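Local coordinates for MdbA protein (Corynebacterium diphtheriae, PDB 5C00) that is a thiol-disulfide oxidoreductase of the DsbA family that probably forms disulfide bonds in exported proteins, and is essential for viability, pilus assembly, toxin production and virulence, at residues V152-K155 with I156-G160; S110-W113 with E114-W117; Q10-K13 with Y14-Y17. One frame throughout, in Å; residues are numbered along the deposited sequence. Where two conformers were deposited one is given.

Contact 1 (V152-K155 with I156-G160); sequences VTQK and IREGG
Q154 and E158, one turn apart on helix 150-158, are joined by a side-chain hydrogen bond. From CB outward, Q154 runs through CG, set anti to the backbone N (chi1 -170°), which leads off beside the carbonyl carbon and passes 3.4 Å from E158 OE2. The chain then bends at chi2, and the amide reaches both ways along the helix surface. Its NE2 donates to E158 OE2 at 2.9 Å, nearly straight at 166°; the oxygen lies in the amide plane, but the amide arrives from above the carboxylate plane. On the other branch, Q154 OE1 sits 3.7 Å from R157 CD and accepts from a water, which in turn takes the N-H of R157 NE at 2.8 Å. That water lies in the guanidinium plane at its edge. The amide thus links the E158 carboxylate directly, and the R157 guanidinium through a water.

R157 runs extended from CG to NE, alongside T153, whose CG2 comes 3.5 Å from R157 NH2. R157 NH2 forms a salt bridge with D141 and NH1 a hydrogen bond with N137, both of helix 136-145. On the buried side, V152 CG1 meets I156 CD1 at 4.0 Å, and I156 continues the packing onto A140 and A143 of helix 136-145 and A103 and A106 of helix 96-109.

Three i to i+4 backbone bonds run through the segment. G159 is the first residue to leave helical geometry; it takes positive phi and its N bonds back to I156 O, while G160 N reaches K155 O at 2.9 Å. Those two bonds make a Schellman motif, the classic C-terminal cap of an alpha-helix.

Contact 2 (S110-W113 with E114-W117); sequences SGDW and ETYW
W113 and Y116 stand in the first turn of helix 113-125, whose backbone leaves a positive-phi glycine, G111, passes through D112 at the N-cap and settles into i to i+4 bonding with Y116 N on D112 O (3.0 Å) and W117 N on W113 O.

D112 caps the helix from the position just before it. Its CG lies anti to the backbone N (chi1 -179°), which swings the carboxylate over the opening turn toward T115. The hydroxyl T115 OG1 donates to D112 OD2 at 2.5 Å, coming in from above the carboxylate plane; L146 O lies near the same hydroxyl only as a weak, secondary partner. The other oxygen, D112 OD1, accepts a weak capping bond from T115 N at 3.3 Å. A water completes the cap: it donates to D112 OD1 and accepts from E114 N at 2.9 Å, serving a second amide of the first turn. The negative carboxylate lies where the helix dipole would be expected to favour it.

Aromatic packing occupies another side of the turn. The edge of the W113 six-membered ring is turned toward the face of Y116 in an offset edge-to-face pair, centroids 5.8 Å apart and planes at 74°. The closest approach is W113 CE3 to Y116 CD2, 4.0 Å. One face of the indole receives G111 C, offset toward the rim. Both rings also touch I33 of strand 32-36 and A108 of helix 96-109. W117 reaches helix 56-74, touching D66, M69 and T70, and its NE1 is hydrogen-bonded to E20.

The whole is an Asp N-cap, the D112 carboxylate accepting, weakly, from the backbone N of T115 three residues on, and it opens a helix that follows helix 96-109 after a short glycine-containing turn.

Contact 3 (Q10-K13 with Y14-Y17); sequences QANK and YADY
N12 turns its side chain onto the backbone N of Y14, and this is the tight part of the contact. CG sits between the backbone N and the carbonyl carbon (chi1 62°), a position that brings the amide oxygen OD1 down onto the following backbone. There Y14 N donates to N12 OD1 at 2.7 Å, in the plane of the side-chain carbonyl though bent at 132°: an Asx turn superposed on the type I beta turn from N12 to A15. The type I turn closes with A15 N on N12 O at 3.2 Å, the donor standing well above the carbonyl plane. A second bridge is made by a water that donates to both N12 O and A15 O. Across the mouth of the turn, A11 CB rests on A15 CB, 3.8 Å apart.

The outer side is looser. K13 and Y14 lie alongside one another, pointing the same way on the exposed tip of the loop. K13 CG comes 3.9 Å from Y14 CD1 and K13 CE the same distance from Y14 CE1, a van der Waals contact between the lysine methylenes and the tyrosine ring. Y17 OH approaches A11 CB at 3.9 Å and shares a water with Q10 O.

The turn therefore projects at the surface, well before strand 25-29, while the residues flanking it, Q10 and Y17, rest on helix 136-145: Q10 hydrogen-bonded to D138 and D141 and touching V142, Y17 packed on V142 and S145.

Reading from the N terminus, contact 3 comes first and closes the exposed turn in the arm that precedes strand 25-29. Contact 2 follows where helix 96-109 hands over to helix 113-125, and contact 1 ends helix 150-158 ahead of helix 162-180. The three lie in series along the chain; none nests within or crosses another. Contacts 1 and 2 touch, V152 CG2 meeting S110 CB at 3.4 Å, which packs helix 150-158 against the loop between helices 96-109 and 113-125. Contact 3 stays about 7 Å from contact 1 at the nearest atoms, but D141 of helix 136-145 links them, holding both R157 and Q10. L146 likewise meets both T115 and Y17.

Contact 1 (V152-K155 with I156-G160)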
loop_
_atom_site.group_PDB
_atom_site.type_symbol
_atom_site.label_atom_id
_atom_site.label_comp_id
_atom_site.label_asym_id
_atom_site.label_seq_id
_atom_site.Cartn_x
_atom_site.Cartn_y
_atom_site.Cartn_z
ATOM N N VAL A 152 12.223 1.344 -12.302
ATOM C CA VAL A 152 11.327 1.761 -11.245
ATOM C C VAL A 152 11.987 2.857 -10.400
ATOM O O VAL A 152 11.346 3.881 -10.058
ATOM C CB VAL A 152 10.901 0.579 -10.348
ATOM C CG1 VAL A 152 10.170 1.037 -9.115
ATOM C CG2 VAL A 152 9.998 -0.331 -11.131
ATOM N N THR A 153 13.245 2.641 -10.060
ATOM C CA THR A 153 13.976 3.551 -9.197
ATOM C C THR A 153 14.055 4.961 -9.813
ATOM O O THR A 153 13.759 5.974 -9.168
ATOM C CB THR A 153 15.376 3.003 -8.896
ATOM O OG1 THR A 153 15.269 1.722 -8.264
ATOM C CG2 THR A 153 16.113 3.951 -7.953
ATOM N N GLN A 154 14.411 5.038 -11.089
ATOM C CA GLN A 154 14.457 6.323 -11.774
ATOM C C GLN A 154 13.075 6.959 -11.889
ATOM O O GLN A 154 12.921 8.139 -11.714
ATOM C CB GLN A 154 15.140 6.184 -13.133
ATOM C CG GLN A 154 15.443 7.535 -13.806
ATOM C CD GLN A 154 16.386 8.434 -13.005
ATOM O OE1 GLN A 154 17.311 7.977 -12.323
ATOM N NE2 GLN A 154 16.171 9.719 -13.113
ATOM N N LYS A 155 12.050 6.162 -12.142
ATOM C CA LYS A 155 10.694 6.654 -12.145
ATOM C C LYS A 155 10.330 7.311 -10.796
ATOM O O LYS A 155 9.720 8.371 -10.756
ATOM C CB LYS A 155 9.763 5.493 -12.449
ATOM C CG LYS A 155 8.289 5.778 -12.314
ATOM C CD LYS A 155 7.478 4.570 -12.730
ATOM C CE LYS A 155 7.914 4.002 -14.074
ATOM N NZ LYS A 155 6.796 3.237 -14.664
ATOM N N ILE A 156 10.711 6.678 -9.681
ATOM C CA ILE A 156 10.434 7.258 -8.394
ATOM C C ILE A 156 11.160 8.625 -8.218
ATOM O O ILE A 156 10.586 9.599 -7.709
ATOM C CB ILE A 156 10.832 6.285 -7.260
ATOM C CG1 ILE A 156 9.938 5.029 -7.376
ATOM C CG2 ILE A 156 10.726 6.996 -5.897
ATOM C CD1 ILE A 156 10.182 3.926 -6.383
ATOM N N ARG A 157 12.418 8.680 -8.616
ATOM C CA ARG A 157 13.183 9.929 -8.549
ATOM C C ARG A 157 12.525 11.057 -9.326
ATOM O O ARG A 157 12.600 12.194 -8.906
ATOM C CB ARG A 157 14.586 9.723 -9.124
ATOM C CG ARG A 157 15.433 8.826 -8.283
ATOM C CD ARG A 157 16.900 8.832 -8.695
ATOM N NE ARG A 157 17.521 7.636 -8.190
ATOM C CZ ARG A 157 17.791 7.423 -6.892
ATOM N NH1 ARG A 157 17.558 8.368 -6.004
ATOM N NH2 ARG A 157 18.293 6.259 -6.484
ATOM N N GLU A 158 11.897 10.734 -10.450
ATOM C CA GLU A 158 11.245 11.696 -11.320
ATOM C C GLU A 158 9.792 11.890 -11.008
ATOM O O GLU A 158 9.136 12.708 -11.637
ATOM C CB GLU A 158 11.375 11.236 -12.793
ATOM C CG GLU A 158 12.769 11.394 -13.370
ATOM C CD GLU A 158 13.044 10.474 -14.561
ATOM O OE1 GLU A 158 12.107 9.769 -15.013
ATOM O OE2 GLU A 158 14.197 10.436 -15.042
ATOM N N GLY A 159 9.261 11.169 -10.031
ATOM C CA GLY A 159 7.831 11.260 -9.681
ATOM C C GLY A 159 6.900 10.778 -10.772
ATOM O O GLY A 159 5.754 11.278 -10.907
ATOM N N GLY A 160 7.388 9.818 -11.552
ATOM C CA GLY A 160 6.644 9.279 -12.681
ATOM C C GLY A 160 5.282 8.670 -12.406
ATOM O O GLY A 160 4.422 8.705 -13.291
HETATM O O HOH W 1 17.931 6.239 -10.561
#

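Contact 2 (S110-W113 with E114-W117)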
loop_
_atom_site.group_PDB
_atom_site.type_symbol
_atom_site.label_atom_id
_atom_site.label_comp_id
_atom_site.label_asym_id
_atom_site.label_seq_id
_atom_site.Cartn_x
_atom_site.Cartn_y
_atom_site.Cartn_z
ATOM N N SER A 110 5.384 -2.220 -11.681
ATOM C CA SER A 110 6.390 -3.086 -12.267
ATOM C C SER A 110 6.080 -4.593 -12.126
ATOM O O SER A 110 6.784 -5.418 -12.719
ATOM C CB SER A 110 7.757 -2.773 -11.654
ATOM O OG SER A 110 7.983 -3.448 -10.412
ATOM N N GLY A 111 5.089 -4.948 -11.307
ATOM C CA GLY A 111 4.744 -6.331 -11.050
ATOM C C GLY A 111 5.703 -7.104 -10.125
ATOM O O GLY A 111 5.644 -8.322 -10.063
ATOM N N ASP A 112 6.582 -6.422 -9.395
ATOM C CA ASP A 112 7.510 -7.094 -8.470
ATOM C C ASP A 112 6.838 -7.099 -7.082
ATOM O O ASP A 112 7.015 -6.176 -6.279
ATOM C CB ASP A 112 8.857 -6.372 -8.429
ATOM C CG ASP A 112 9.850 -7.032 -7.502
ATOM O OD1 ASP A 112 9.531 -8.067 -6.845
ATOM O OD2 ASP A 112 10.983 -6.478 -7.414
ATOM N N TRP A 113 6.046 -8.127 -6.840
ATOM C CA TRP A 113 5.150 -8.125 -5.688
ATOM C C TRP A 113 5.899 -8.353 -4.398
ATOM O O TRP A 113 5.480 -7.823 -3.368
ATOM C CB TRP A 113 3.988 -9.111 -5.876
ATOM C CG TRP A 113 3.216 -8.655 -7.054
ATOM C CD1 TRP A 113 3.244 -9.165 -8.307
ATOM C CD2 TRP A 113 2.420 -7.487 -7.109
ATOM N NE1 TRP A 113 2.450 -8.422 -9.134
ATOM C CE2 TRP A 113 1.983 -7.341 -8.435
ATOM C CE3 TRP A 113 2.077 -6.503 -6.171
ATOM C CZ2 TRP A 113 1.170 -6.312 -8.822
ATOM C CZ3 TRP A 113 1.299 -5.487 -6.556
ATOM C CH2 TRP A 113 0.858 -5.381 -7.894
ATOM N N GLU A 114 7.007 -9.086 -4.428
ATOM C CA GLU A 114 7.748 -9.283 -3.185
ATOM C C GLU A 114 8.457 -7.969 -2.748
ATOM O O GLU A 114 8.463 -7.613 -1.574
ATOM C CB GLU A 114 8.705 -10.444 -3.294
ATOM C CG GLU A 114 9.109 -10.960 -1.924
ATOM C CD GLU A 114 9.785 -12.318 -2.007
ATOM O OE1 GLU A 114 11.032 -12.302 -1.942
ATOM O OE2 GLU A 114 9.071 -13.356 -2.154
ATOM N N THR A 115 8.980 -7.212 -3.699
ATOM C CA THR A 115 9.522 -5.880 -3.402
ATOM C C THR A 115 8.431 -4.914 -2.917
ATOM O O THR A 115 8.563 -4.253 -1.881
ATOM C CB THR A 115 10.248 -5.335 -4.665
ATOM O OG1 THR A 115 11.336 -6.216 -4.950
ATOM C CG2 THR A 115 10.820 -3.986 -4.410
ATOM N N TYR A 116 7.306 -4.888 -3.639
ATOM C CA TYR A 116 6.177 -4.053 -3.266
ATOM C C TYR A 116 5.749 -4.326 -1.837
ATOM O O TYR A 116 5.636 -3.412 -0.999
ATOM C CB TYR A 116 4.998 -4.261 -4.185
ATOM C CG TYR A 116 3.796 -3.539 -3.663
ATOM C CD1 TYR A 116 3.702 -2.148 -3.745
ATOM C CD2 TYR A 116 2.809 -4.210 -2.976
ATOM C CE1 TYR A 116 2.636 -1.474 -3.190
ATOM C CE2 TYR A 116 1.762 -3.534 -2.399
ATOM C CZ TYR A 116 1.704 -2.163 -2.514
ATOM O OH TYR A 116 0.652 -1.512 -1.977
ATOM N N TRP A 117 5.523 -5.589 -1.539
ATOM C CA TRP A 117 5.047 -5.902 -0.193
ATOM C C TRP A 117 6.005 -5.421 0.912
ATOM O O TRP A 117 5.605 -4.826 1.928
ATOM C CB TRP A 117 4.847 -7.401 -0.095
ATOM C CG TRP A 117 4.494 -7.785 1.242
ATOM C CD1 TRP A 117 5.288 -8.359 2.141
ATOM C CD2 TRP A 117 3.246 -7.558 1.873
ATOM N NE1 TRP A 117 4.615 -8.533 3.325
ATOM C CE2 TRP A 117 3.351 -8.067 3.175
ATOM C CE3 TRP A 117 2.026 -6.995 1.453
ATOM C CZ2 TRP A 117 2.304 -8.011 4.081
ATOM C CZ3 TRP A 117 0.971 -6.945 2.364
ATOM C CH2 TRP A 117 1.127 -7.463 3.652
HETATM O O HOH W 2 8.099 -10.531 -6.658
#

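Contact 3 (Q10-K13 with Y14-Y17)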
loop_
_atom_site.group_PDB
_atom_site.type_symbol
_atom_site.label_atom_id
_atom_site.label_comp_id
_atom_site.label_asym_id
_atom_site.label_seq_id
_atom_site.Cartn_x
_atom_site.Cartn_y
_atom_site.Cartn_z
ATOM N N GLN A 10 19.804 7.655 0.929
ATOM C CA GLN A 10 19.458 6.835 2.110
ATOM C C GLN A 10 20.339 5.601 2.255
ATOM O O GLN A 10 20.423 4.785 1.339
ATOM C CB GLN A 10 18.029 6.327 2.068
ATOM C CG GLN A 10 16.968 7.282 2.466
ATOM C CD GLN A 10 17.195 7.929 3.808
ATOM O OE1 GLN A 10 17.314 7.256 4.832
ATOM N NE2 GLN A 10 17.240 9.229 3.803
ATOM N N ALA A 11 20.955 5.449 3.429
ATOM C CA ALA A 11 21.897 4.353 3.682
ATOM C C ALA A 11 23.035 4.404 2.651
ATOM O O ALA A 11 23.582 5.483 2.422
ATOM C CB ALA A 11 21.175 2.995 3.727
ATOM N N ASN A 12 23.382 3.275 2.047
ATOM C CA ASN A 12 24.482 3.198 1.119
ATOM C C ASN A 12 24.196 2.050 0.186
ATOM O O ASN A 12 23.241 1.311 0.395
ATOM C CB ASN A 12 25.792 2.939 1.873
ATOM C CG ASN A 12 25.782 1.616 2.629
ATOM O OD1 ASN A 12 25.736 0.541 2.026
ATOM N ND2 ASN A 12 25.859 1.694 3.961
ATOM N N LYS A 13 25.050 1.850 -0.805
ATOM C CA LYS A 13 24.745 0.868 -1.866
ATOM C C LYS A 13 24.927 -0.588 -1.441
ATOM O O LYS A 13 24.522 -1.472 -2.162
ATOM C CB LYS A 13 25.588 1.148 -3.127
ATOM C CG LYS A 13 27.044 0.726 -3.050
ATOM C CD LYS A 13 27.751 0.822 -4.421
ATOM C CE LYS A 13 28.945 -0.130 -4.564
ATOM N NZ LYS A 13 30.286 0.494 -4.344
ATOM N N TYR A 14 25.558 -0.844 -0.291
ATOM C CA TYR A 14 25.658 -2.193 0.249
ATOM C C TYR A 14 24.491 -2.586 1.151
ATOM O O TYR A 14 24.321 -3.742 1.398
ATOM C CB TYR A 14 26.923 -2.342 1.091
ATOM C CG TYR A 14 28.169 -2.701 0.332
ATOM C CD1 TYR A 14 28.710 -1.822 -0.607
ATOM C CD2 TYR A 14 28.831 -3.903 0.562
ATOM C CE1 TYR A 14 29.864 -2.154 -1.320
ATOM C CE2 TYR A 14 30.018 -4.221 -0.116
ATOM C CZ TYR A 14 30.504 -3.351 -1.072
ATOM O OH TYR A 14 31.681 -3.668 -1.744
ATOM N N ALA A 15 23.717 -1.627 1.654
ATOM C CA ALA A 15 22.758 -1.888 2.748
ATOM C C ALA A 15 21.685 -2.922 2.339
ATOM O O ALA A 15 21.079 -2.795 1.288
ATOM C CB ALA A 15 22.089 -0.609 3.188
ATOM N N ASP A 16 21.527 -3.942 3.171
ATOM C CA ASP A 16 20.569 -5.043 3.000
ATOM C C ASP A 16 19.406 -4.735 3.973
ATOM O O ASP A 16 19.613 -4.413 5.154
ATOM C CB ASP A 16 21.157 -6.400 3.434
ATOM C CG ASP A 16 22.171 -7.012 2.429
ATOM O OD1 ASP A 16 22.089 -6.724 1.233
ATOM O OD2 ASP A 16 23.072 -7.784 2.861
ATOM N N TYR A 17 18.194 -4.935 3.493
ATOM C CA TYR A 17 16.983 -4.773 4.293
ATOM C C TYR A 17 16.357 -6.171 4.491
ATOM O O TYR A 17 16.498 -7.059 3.646
ATOM C CB TYR A 17 15.963 -3.861 3.573
ATOM C CG TYR A 17 16.365 -2.379 3.487
ATOM C CD1 TYR A 17 17.383 -1.952 2.609
ATOM C CD2 TYR A 17 15.787 -1.429 4.305
ATOM C CE1 TYR A 17 17.775 -0.606 2.547
ATOM C CE2 TYR A 17 16.160 -0.089 4.251
ATOM C CZ TYR A 17 17.154 0.334 3.369
ATOM O OH TYR A 17 17.535 1.679 3.292
HETATM O O HOH W 3 18.552 2.597 1.004
HETATM O O HOH W 4 21.347 -0.728 -0.662
#